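Local coordinates for protein putative cathepsin d (Ixodes ricinus, PDB 5N7Q) that probably cleaves proteins as a pepsin-like aspartic endopeptidase of the A1 family, and is held here in its mature form with the inhibitor pepstatin A, at residues 47-51 with 52-56; 177-180 with 181-184; 216-219 with 220-224. All coordinates share one frame; numbering follows the deposited sequence.

All three contacts are local, formed within one short run of chain, and none lies near the predicted catalytic aspartates D36 and D227. Contacts 1 and 3 each close a small disulfide loop, C49–C54 and C218–C222. The first spans the start of a short helix and has both its cysteines and a tyrosine buried among strands; the second ties a beta turn between two strands, at the surface. Contact 2 has no disulfide: a histidine–tyrosine stack, an Asx turn and a water hold its surface loop. Contact 1 lies across the chain's centre from the others; between centres, it is about 41 Å from contact 2 and 44 Å from contact 3, and those two about 28 Å apart.

Contact 1: residues 47-51 with 52-56; sequences SKCTT and KYCLH
The N-terminus of helix 52-55 is capped by T51 and tied back to the preceding loop by the disulfide C49–C54, a small loop characteristic of pepsin-like proteases. The two SG atoms, C49 SG and C54 SG, are 2.1 Å apart, and the bridge has a chi3 of 82°, close to the value a relaxed disulfide adopts. C49 SG extends anti to its own backbone N (chi1 173°), and both cysteines are buried. With chi1 at 62° the T51 hydroxyl sits between the backbone N and the carbonyl carbon, where OG1 accepts from C54 N at 3.1 Å. The same hydroxyl passes 3.4 Å from C54 SG, and it lies off the edge of the Y53 ring, close to its plane, with Y53 CB the nearest atom of that residue's side chain to T51 OG1 at 3.7 Å. One turn on, T51 O receives L55 N at 2.9 Å in a bond running nearly along the C=O axis. The L55 side chain folds over this backbone, its CG 3.4 Å from T51 O and its CD1 3.7 Å from T50 O. At the far end of the helix the H56 ring turns back on K52: ND1 donates to K52 O at 2.9 Å, with the oxygen close to the ring plane. The loop follows strand 42-45, and the Y53 ring packs inward against W43 and P45 of that strand and V111 of strand 103-112, while C49 rests on L109 of the latter.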
ATOM      1  N   SER A  47      13.654  17.024  12.465  1.00 10.05           N
ATOM      2  CA  SER A  47      14.183  17.501  13.750  1.00 10.78           C
ATOM      3  C   SER A  47      13.795  18.960  14.031  1.00 11.50           C
ATOM      4  O   SER A  47      13.883  19.392  15.170  1.00 12.62           O
ATOM      5  CB  SER A  47      15.689  17.398  13.801  1.00 10.96           C
ATOM      6  OG  SER A  47      16.312  18.141  12.782  1.00 11.85           O
ATOM      7  N   LYS A  48      13.380  19.699  13.003  1.00 11.45           N
ATOM      8  CA  LYS A  48      12.880  21.080  13.183  1.00 12.74           C
ATOM      9  C   LYS A  48      11.454  21.106  13.770  1.00 14.49           C
ATOM     10  O   LYS A  48      10.918  22.176  14.044  1.00 16.75           O
ATOM     11  CB  LYS A  48      12.869  21.818  11.848  1.00 12.75           C
ATOM     12  CG  LYS A  48      14.207  22.326  11.335  1.00 12.91           C
ATOM     13  CD  LYS A  48      15.273  21.279  11.208  1.00 13.04           C
ATOM     14  CE  LYS A  48      16.585  21.856  10.681  1.00 12.96           C
ATOM     15  NZ  LYS A  48      17.615  20.797  10.810  1.00 13.03           N
ATOM     16  N   CYS A  49      10.847  19.933  13.946  1.00 13.95           N
ATOM     17  CA  CYS A  49       9.470  19.781  14.441  1.00 14.71           C
ATOM     18  C   CYS A  49       9.535  19.286  15.879  1.00 14.93           C
ATOM     19  O   CYS A  49      10.233  18.324  16.160  1.00 13.84           O
ATOM     20  CB  CYS A  49       8.748  18.768  13.535  1.00 14.45           C
ATOM     21  SG  CYS A  49       7.109  18.286  14.083  1.00 15.31           S
ATOM     22  N   THR A  50       8.807  19.943  16.781  1.00 15.93           N
ATOM     23  CA  THR A  50       8.795  19.577  18.213  1.00 16.62           C
ATOM     24  C   THR A  50       7.374  19.312  18.726  1.00 16.24           C
ATOM     25  O   THR A  50       7.120  19.411  19.926  1.00 18.00           O
ATOM     26  CB  THR A  50       9.448  20.690  19.059  1.00 17.88           C
ATOM     27  OG1 THR A  50       8.717  21.916  18.857  1.00 19.15           O
ATOM     28  CG2 THR A  50      10.917  20.863  18.658  1.00 18.36           C
ATOM     29  N   THR A  51       6.453  18.965  17.827  1.00 15.33           N
ATOM     30  CA  THR A  51       5.101  18.566  18.208  1.00 15.33           C
ATOM     31  C   THR A  51       5.139  17.223  18.944  1.00 15.43           C
ATOM     32  O   THR A  51       6.134  16.482  18.878  1.00 15.30           O
ATOM     33  CB  THR A  51       4.186  18.394  16.983  1.00 14.90           C
ATOM     34  OG1 THR A  51       4.701  17.346  16.142  1.00 14.77           O
ATOM     35  CG2 THR A  51       4.049  19.677  16.165  1.00 15.05           C
ATOM     36  N   LYS A  52       4.030  16.898  19.602  1.00 15.62           N
ATOM     37  CA  LYS A  52       3.882  15.592  20.256  1.00 16.12           C
ATOM     38  C   LYS A  52       4.187  14.466  19.257  1.00 14.28           C
ATOM     39  O   LYS A  52       4.908  13.506  19.567  1.00 14.64           O
ATOM     40  CB  LYS A  52       2.468  15.460  20.825  1.00 17.81           C
ATOM     41  CG  LYS A  52       2.200  14.174  21.590  1.00 20.00           C
ATOM     42  CD  LYS A  52       0.893  14.249  22.372  1.00 22.00           C
ATOM     43  CE  LYS A  52      -0.317  14.057  21.484  1.00 24.01           C
ATOM     44  NZ  LYS A  52      -1.593  14.023  22.270  1.00 25.31           N
ATOM     45  N   TYR A  53       3.648  14.609  18.047  1.00 13.32           N
ATOM     46  CA  TYR A  53       3.871  13.622  16.993  1.00 12.98           C
ATOM     47  C   TYR A  53       5.359  13.433  16.729  1.00 12.83           C
ATOM     48  O   TYR A  53       5.896  12.313  16.763  1.00 11.93           O
ATOM     49  CB  TYR A  53       3.156  14.054  15.709  1.00 12.84           C
ATOM     50  CG  TYR A  53       3.605  13.254  14.512  1.00 12.19           C
ATOM     51  CD1 TYR A  53       3.232  11.918  14.340  1.00 11.94           C
ATOM     52  CD2 TYR A  53       4.446  13.810  13.556  1.00 12.68           C
ATOM     53  CE1 TYR A  53       3.682  11.182  13.253  1.00 12.04           C
ATOM     54  CE2 TYR A  53       4.895  13.076  12.476  1.00 12.73           C
ATOM     55  CZ  TYR A  53       4.513  11.769  12.309  1.00 12.26           C
ATOM     56  OH  TYR A  53       4.970  11.081  11.211  1.00 12.91           O
ATOM     57  N   CYS A  54       6.053  14.534  16.504  1.00 12.66           N
ATOM     58  CA  CYS A  54       7.467  14.450  16.131  1.00 13.14           C
ATOM     59  C   CYS A  54       8.321  13.921  17.275  1.00 13.68           C
ATOM     60  O   CYS A  54       9.217  13.106  17.055  1.00 12.75           O
ATOM     61  CB  CYS A  54       7.974  15.793  15.628  1.00 13.50           C
ATOM     62  SG  CYS A  54       7.196  16.232  14.069  1.00 14.45           S
ATOM     63  N   LEU A  55       7.991  14.307  18.506  1.00 14.45           N
ATOM     64  CA  LEU A  55       8.795  13.872  19.651  1.00 15.93           C
ATOM     65  C   LEU A  55       8.640  12.402  19.983  1.00 15.72           C
ATOM     66  O   LEU A  55       9.498  11.845  20.682  1.00 16.81           O
ATOM     67  CB  LEU A  55       8.515  14.748  20.864  1.00 18.62           C
ATOM     68  CG  LEU A  55       9.004  16.196  20.704  1.00 20.23           C
ATOM     69  CD1 LEU A  55       8.803  16.896  22.030  1.00 22.70           C
ATOM     70  CD2 LEU A  55      10.456  16.347  20.242  1.00 21.48           C
ATOM     71  N   HIS A  56       7.583  11.770  19.458  1.00 13.84           N
ATOM     72  CA  HIS A  56       7.372  10.330  19.640  1.00 14.38           C
ATOM     73  C   HIS A  56       7.601   9.512  18.383  1.00 13.41           C
ATOM     74  O   HIS A  56       7.148   8.370  18.292  1.00 14.18           O
ATOM     75  CB  HIS A  56       5.994  10.086  20.233  1.00 14.75           C
ATOM     76  CG  HIS A  56       5.885  10.605  21.619  1.00 15.68           C
ATOM     77  ND1 HIS A  56       5.449  11.877  21.899  1.00 16.78           N
ATOM     78  CD2 HIS A  56       6.262  10.062  22.801  1.00 15.91           C
ATOM     79  CE1 HIS A  56       5.527  12.086  23.201  1.00 16.56           C
ATOM     80  NE2 HIS A  56       6.018  11.000  23.766  1.00 16.85           N
TER

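Contact 2: residues 177-180 with 181-184; sequences IDHD and HYKG
With CG of H179 turned away from its own backbone N (chi1 -154°) and CG of Y182 lodged between its N and carbonyl carbon (chi1 81°), the two rings lie face to face. Their planes are only 13° apart and their centroids 3.8 Å. Y182 CZ lies over the middle of the imidazole and H179 ND1 over the middle of the phenol ring, so the rings are slipped past each other by roughly a bond length, an offset (parallel-displaced) stack. The tyrosine hydroxyl reaches beyond the centre on the same face, Y182 OH being 3.2 Å from H179 CD2. Both imidazole nitrogens also have polar partners: ND1 makes a weak, bent hydrogen bond to Y182 O, and NE2 meets a water in the ring plane at 2.7 Å. That water donates in turn to G184 O, bridging the ring to the end of the segment, and, with the weak ND1 bond, probably limits the ring's rotation. The backbone that carries the two rings is a 3-10 turn opened by an Asx turn at D178, whose OD1 accepts D180 N at 2.9 Å from above the carboxylate plane. D178 O then receives H181 N at 2.9 Å, and H179 O receives Y182 N in a longer bond of 3.3 Å; each donor lies well above the plane of its carbonyl. The other carboxylate oxygen, D178 OD2, comes within 3.7 Å of H181 CD2, with the carboxylate steeply inclined to the imidazole. I177 meets the tyrosine obliquely, CG2 against CE2. This surface loop joins strands 170-174 and 187-190. Inward of it, H181 stacks on Y159 and gives a weak NE2 bond to E171, while I177 packs against Y323 and I325 of strand 322-327.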
ATOM      1  N   ILE A 177      11.874 -10.920  -8.650  1.00  7.92           N
ATOM      2  CA  ILE A 177      10.614 -11.643  -8.400  1.00  8.17           C
ATOM      3  C   ILE A 177      11.012 -12.959  -7.763  1.00  8.17           C
ATOM      4  O   ILE A 177      11.760 -13.700  -8.374  1.00  8.44           O
ATOM      5  CB  ILE A 177       9.853 -11.954  -9.720  1.00  8.20           C
ATOM      6  CG1 ILE A 177       9.650 -10.706 -10.587  1.00  8.32           C
ATOM      7  CG2 ILE A 177       8.530 -12.637  -9.403  1.00  8.43           C
ATOM      8  CD1 ILE A 177       9.105 -10.991 -11.985  1.00  8.70           C
ATOM      9  N   ASP A 178      10.516 -13.253  -6.554  1.00  8.27           N
ATOM     10  CA  ASP A 178      10.942 -14.452  -5.814  1.00  8.58           C
ATOM     11  C   ASP A 178       9.859 -15.510  -5.971  1.00  8.48           C
ATOM     12  O   ASP A 178       8.787 -15.406  -5.358  1.00  7.80           O
ATOM     13  CB  ASP A 178      11.148 -14.102  -4.349  1.00  8.96           C
ATOM     14  CG  ASP A 178      11.761 -15.215  -3.548  1.00  9.48           C
ATOM     15  OD1 ASP A 178      11.893 -16.356  -4.031  1.00  9.81           O
ATOM     16  OD2 ASP A 178      12.148 -14.934  -2.402  1.00 11.27           O
ATOM     17  N   HIS A 179      10.151 -16.561  -6.743  1.00  8.72           N
ATOM     18  CA  HIS A 179       9.201 -17.657  -6.932  1.00  9.06           C
ATOM     19  C   HIS A 179       9.011 -18.454  -5.629  1.00  9.10           C
ATOM     20  O   HIS A 179       8.054 -19.202  -5.531  1.00  9.62           O
ATOM     21  CB  HIS A 179       9.640 -18.571  -8.095  1.00  9.31           C
ATOM     22  CG  HIS A 179       8.518 -19.308  -8.773  1.00  9.04           C
ATOM     23  ND1 HIS A 179       7.430 -19.820  -8.097  1.00  8.97           N
ATOM     24  CD2 HIS A 179       8.310 -19.595 -10.079  1.00  9.76           C
ATOM     25  CE1 HIS A 179       6.625 -20.424  -8.956  1.00  9.31           C
ATOM     26  NE2 HIS A 179       7.136 -20.293 -10.166  1.00  9.74           N
ATOM     27  N   ASP A 180       9.844 -18.260  -4.598  1.00  9.11           N
ATOM     28  CA  ASP A 180       9.554 -18.875  -3.319  1.00  9.34           C
ATOM     29  C   ASP A 180       8.418 -18.178  -2.576  1.00  9.69           C
ATOM     30  O   ASP A 180       7.981 -18.677  -1.543  1.00 11.79           O
ATOM     31  CB  ASP A 180      10.827 -19.049  -2.493  1.00  9.03           C
ATOM     32  CG  ASP A 180      11.783 -20.097  -3.095  1.00  9.29           C
ATOM     33  OD1 ASP A 180      11.264 -21.073  -3.715  1.00  9.51           O
ATOM     34  OD2 ASP A 180      13.025 -19.900  -2.979  1.00  9.30           O
ATOM     35  N   HIS A 181       7.915 -17.052  -3.093  1.00  8.84           N
ATOM     36  CA  HIS A 181       6.708 -16.441  -2.556  1.00  9.78           C
ATOM     37  C   HIS A 181       5.455 -16.673  -3.358  1.00  9.71           C
ATOM     38  O   HIS A 181       4.407 -16.128  -2.988  1.00  9.53           O
ATOM     39  CB  HIS A 181       6.882 -14.923  -2.397  1.00 10.42           C
ATOM     40  CG  HIS A 181       7.806 -14.542  -1.293  1.00 12.02           C
ATOM     41  ND1 HIS A 181       7.666 -15.023  -0.011  1.00 13.94           N
ATOM     42  CD2 HIS A 181       8.859 -13.696  -1.271  1.00 14.13           C
ATOM     43  CE1 HIS A 181       8.623 -14.506   0.750  1.00 15.00           C
ATOM     44  NE2 HIS A 181       9.353 -13.701   0.006  1.00 15.41           N
ATOM     45  N   TYR A 182       5.490 -17.492  -4.403  1.00  9.10           N
ATOM     46  CA  TYR A 182       4.269 -17.747  -5.154  1.00  9.28           C
ATOM     47  C   TYR A 182       4.230 -19.145  -5.754  1.00  9.98           C
ATOM     48  O   TYR A 182       5.279 -19.792  -5.910  1.00 10.88           O
ATOM     49  CB  TYR A 182       4.007 -16.655  -6.208  1.00  9.38           C
ATOM     50  CG  TYR A 182       4.767 -16.780  -7.525  1.00  9.28           C
ATOM     51  CD1 TYR A 182       4.269 -17.556  -8.582  1.00  9.07           C
ATOM     52  CD2 TYR A 182       5.949 -16.083  -7.750  1.00  9.19           C
ATOM     53  CE1 TYR A 182       4.945 -17.628  -9.795  1.00  8.97           C
ATOM     54  CE2 TYR A 182       6.626 -16.174  -8.949  1.00  9.36           C
ATOM     55  CZ  TYR A 182       6.095 -16.944  -9.975  1.00  9.32           C
ATOM     56  OH  TYR A 182       6.765 -17.015 -11.160  1.00  9.48           O
ATOM     57  N   LYS A 183       3.024 -19.595  -6.056  1.00 11.07           N
ATOM     58  CA  LYS A 183       2.833 -20.880  -6.745  1.00 12.06           C
ATOM     59  C   LYS A 183       2.074 -20.646  -8.034  1.00 11.94           C
ATOM     60  O   LYS A 183       1.363 -19.646  -8.208  1.00 11.67           O
ATOM     61  CB  LYS A 183       2.155 -21.916  -5.848  1.00 15.54           C
ATOM     62  CG  LYS A 183       0.881 -21.505  -5.177  1.00 18.83           C
ATOM     63  CD  LYS A 183       0.384 -22.636  -4.256  1.00 22.25           C
ATOM     64  CE  LYS A 183      -0.404 -22.148  -3.051  1.00 26.82           C
ATOM     65  NZ  LYS A 183      -1.232 -23.250  -2.452  1.00 28.81           N
ATOM     66  N   GLY A 184       2.244 -21.574  -8.960  1.00 11.43           N
ATOM     67  CA  GLY A 184       1.661 -21.465 -10.293  1.00 11.45           C
ATOM     68  C   GLY A 184       2.442 -20.487 -11.159  1.00 11.62           C
ATOM     69  O   GLY A 184       3.679 -20.401 -11.093  1.00 11.27           O
TER
HETATM   70  O   HOH W   1       5.923 -21.061 -12.442  1.00 11.90           O

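Contact 3: residues 216-219 with 220-224; sequences LLCK and DGCEA
Covalently, the connection between strands 215-217 and 222-226 is closed by the disulfide C218–C222, a small loop found in the C-terminal lobe of pepsin-like proteases. C218 SG and C222 SG are 2.0 Å apart, with chi3 at -103°. The two cysteines reach the bond differently: C218 projects its sulfur anti to the backbone N (chi1 176°), whereas C222 holds SG between N and the carbonyl carbon (chi1 53°), which directs it back across the turn. The CB atoms, C218 CB and C222 CB, stay 4.0 Å apart.

Among hydrogen bonds, a type I beta turn from C218 to G221 is closed by G221 N donating to C218 O at 3.1 Å, the donor standing well above the carbonyl plane. G221 then leaves the turn with positive phi, and C222 starts the next strand.

Of charged groups, K219 and D220 sit at the exposed corner, but K219 NZ stays 5.5 Å from D220 OD1, with no salt bridge formed. The carboxylate instead leans over the peptide between them, D220 OD1 being 3.4 Å from K219 C.

Strand 198-206 pairs antiparallel first with 215-217 and then with 222-226, which follow each other along it, so the disulfide loop bulges out between them. C218 rests on V204 and C222 on V201. C222 also touches W312 of strand 312-314, and E239 of helix 237-247 accepts a hydrogen bond from C218 N.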
ATOM      1  N   LEU A 216     -23.324  -9.689  -9.067  1.00 11.79           N
ATOM      2  CA  LEU A 216     -22.409  -9.364 -10.176  1.00 12.00           C
ATOM      3  C   LEU A 216     -22.172  -7.862 -10.220  1.00 12.77           C
ATOM      4  O   LEU A 216     -23.097  -7.085 -10.474  1.00 14.17           O
ATOM      5  CB  LEU A 216     -22.955  -9.892 -11.516  1.00 12.68           C
ATOM      6  CG  LEU A 216     -23.332 -11.371 -11.580  1.00 13.03           C
ATOM      7  CD1 LEU A 216     -23.787 -11.772 -12.985  1.00 13.89           C
ATOM      8  CD2 LEU A 216     -22.227 -12.327 -11.150  1.00 13.12           C
ATOM      9  N   LEU A 217     -20.928  -7.452  -9.957  1.00 12.02           N
ATOM     10  CA  LEU A 217     -20.535  -6.076  -9.879  1.00 11.49           C
ATOM     11  C   LEU A 217     -19.451  -5.819 -10.917  1.00 10.96           C
ATOM     12  O   LEU A 217     -19.015  -6.755 -11.602  1.00 11.23           O
ATOM     13  CB  LEU A 217     -20.035  -5.782  -8.468  1.00 12.01           C
ATOM     14  CG  LEU A 217     -21.170  -5.954  -7.445  1.00 13.15           C
ATOM     15  CD1 LEU A 217     -20.577  -6.016  -6.061  1.00 13.76           C
ATOM     16  CD2 LEU A 217     -22.170  -4.831  -7.567  1.00 13.01           C
ATOM     17  N   CYS A 218     -19.027  -4.560 -11.042  1.00 11.05           N
ATOM     18  CA  CYS A 218     -18.101  -4.192 -12.121  1.00 11.37           C
ATOM     19  C   CYS A 218     -18.600  -4.857 -13.414  1.00 11.73           C
ATOM     20  O   CYS A 218     -17.829  -5.447 -14.164  1.00 11.72           O
ATOM     21  CB  CYS A 218     -16.685  -4.646 -11.762  1.00 11.32           C
ATOM     22  SG  CYS A 218     -15.446  -4.363 -13.043  1.00 11.60           S
ATOM     23  N   LYS A 219     -19.917  -4.787 -13.631  1.00 12.05           N
ATOM     24  CA  LYS A 219     -20.546  -5.651 -14.620  1.00 12.35           C
ATOM     25  C   LYS A 219     -19.996  -5.438 -16.028  1.00 11.48           C
ATOM     26  O   LYS A 219     -19.749  -6.406 -16.750  1.00 12.23           O
ATOM     27  CB  LYS A 219     -22.068  -5.513 -14.586  1.00 13.43           C
ATOM     28  CG  LYS A 219     -22.788  -6.490 -15.503  1.00 13.93           C
ATOM     29  CD  LYS A 219     -22.787  -7.901 -14.936  1.00 15.48           C
ATOM     30  CE  LYS A 219     -23.210  -8.929 -15.970  1.00 16.52           C
ATOM     31  NZ  LYS A 219     -22.070  -9.382 -16.802  1.00 17.45           N
ATOM     32  N   ASP A 220     -19.750  -4.183 -16.365  1.00 11.76           N
ATOM     33  CA  ASP A 220     -19.253  -3.864 -17.708  1.00 11.94           C
ATOM     34  C   ASP A 220     -17.762  -3.552 -17.741  1.00 11.96           C
ATOM     35  O   ASP A 220     -17.315  -2.858 -18.630  1.00 11.73           O
ATOM     36  CB  ASP A 220     -20.067  -2.717 -18.298  1.00 13.09           C
ATOM     37  CG  ASP A 220     -21.558  -3.024 -18.380  1.00 13.93           C
ATOM     38  OD1 ASP A 220     -21.931  -4.196 -18.584  1.00 14.09           O
ATOM     39  OD2 ASP A 220     -22.329  -2.055 -18.237  1.00 15.97           O
ATOM     40  N   GLY A 221     -17.009  -4.102 -16.787  1.00 11.23           N
ATOM     41  CA  GLY A 221     -15.596  -3.794 -16.605  1.00 11.29           C
ATOM     42  C   GLY A 221     -15.399  -2.543 -15.782  1.00 11.30           C
ATOM     43  O   GLY A 221     -16.280  -1.688 -15.682  1.00 11.18           O
ATOM     44  N   CYS A 222     -14.201  -2.396 -15.230  1.00 10.65           N
ATOM     45  CA  CYS A 222     -13.915  -1.274 -14.351  1.00 10.92           C
ATOM     46  C   CYS A 222     -12.421  -1.093 -14.245  1.00 10.31           C
ATOM     47  O   CYS A 222     -11.674  -1.900 -14.774  1.00 10.94           O
ATOM     48  CB  CYS A 222     -14.554  -1.498 -12.955  1.00 10.90           C
ATOM     49  SG  CYS A 222     -14.106  -3.061 -12.205  1.00 11.94           S
ATOM     50  N   GLU A 223     -12.010  -0.024 -13.565  1.00 10.25           N
ATOM     51  CA  GLU A 223     -10.588   0.327 -13.368  0.50  9.99           C
ATOM     52  C   GLU A 223     -10.252   0.040 -11.902  1.00  9.60           C
ATOM     53  O   GLU A 223     -11.117   0.142 -11.015  1.00 10.05           O
ATOM     54  CB  GLU A 223     -10.273   1.813 -13.701  0.50 10.14           C
ATOM     55  CG  GLU A 223     -10.217   2.256 -15.186  0.50 10.37           C
ATOM     56  CD  GLU A 223      -8.927   1.879 -15.959  0.50 10.55           C
ATOM     57  OE1 GLU A 223      -7.845   2.587 -15.894  0.50  8.15           O
ATOM     58  OE2 GLU A 223      -9.048   0.898 -16.731  0.50 11.20           O
ATOM     59  N   ALA A 224      -8.993  -0.304 -11.634  1.00  8.66           N
ATOM     60  CA  ALA A 224      -8.500  -0.584 -10.296  1.00  8.35           C
ATOM     61  C   ALA A 224      -7.043  -0.172 -10.180  1.00  7.80           C
ATOM     62  O   ALA A 224      -6.354   0.013 -11.173  1.00  7.77           O
ATOM     63  CB  ALA A 224      -8.604  -2.077  -9.983  1.00  8.19           C
TER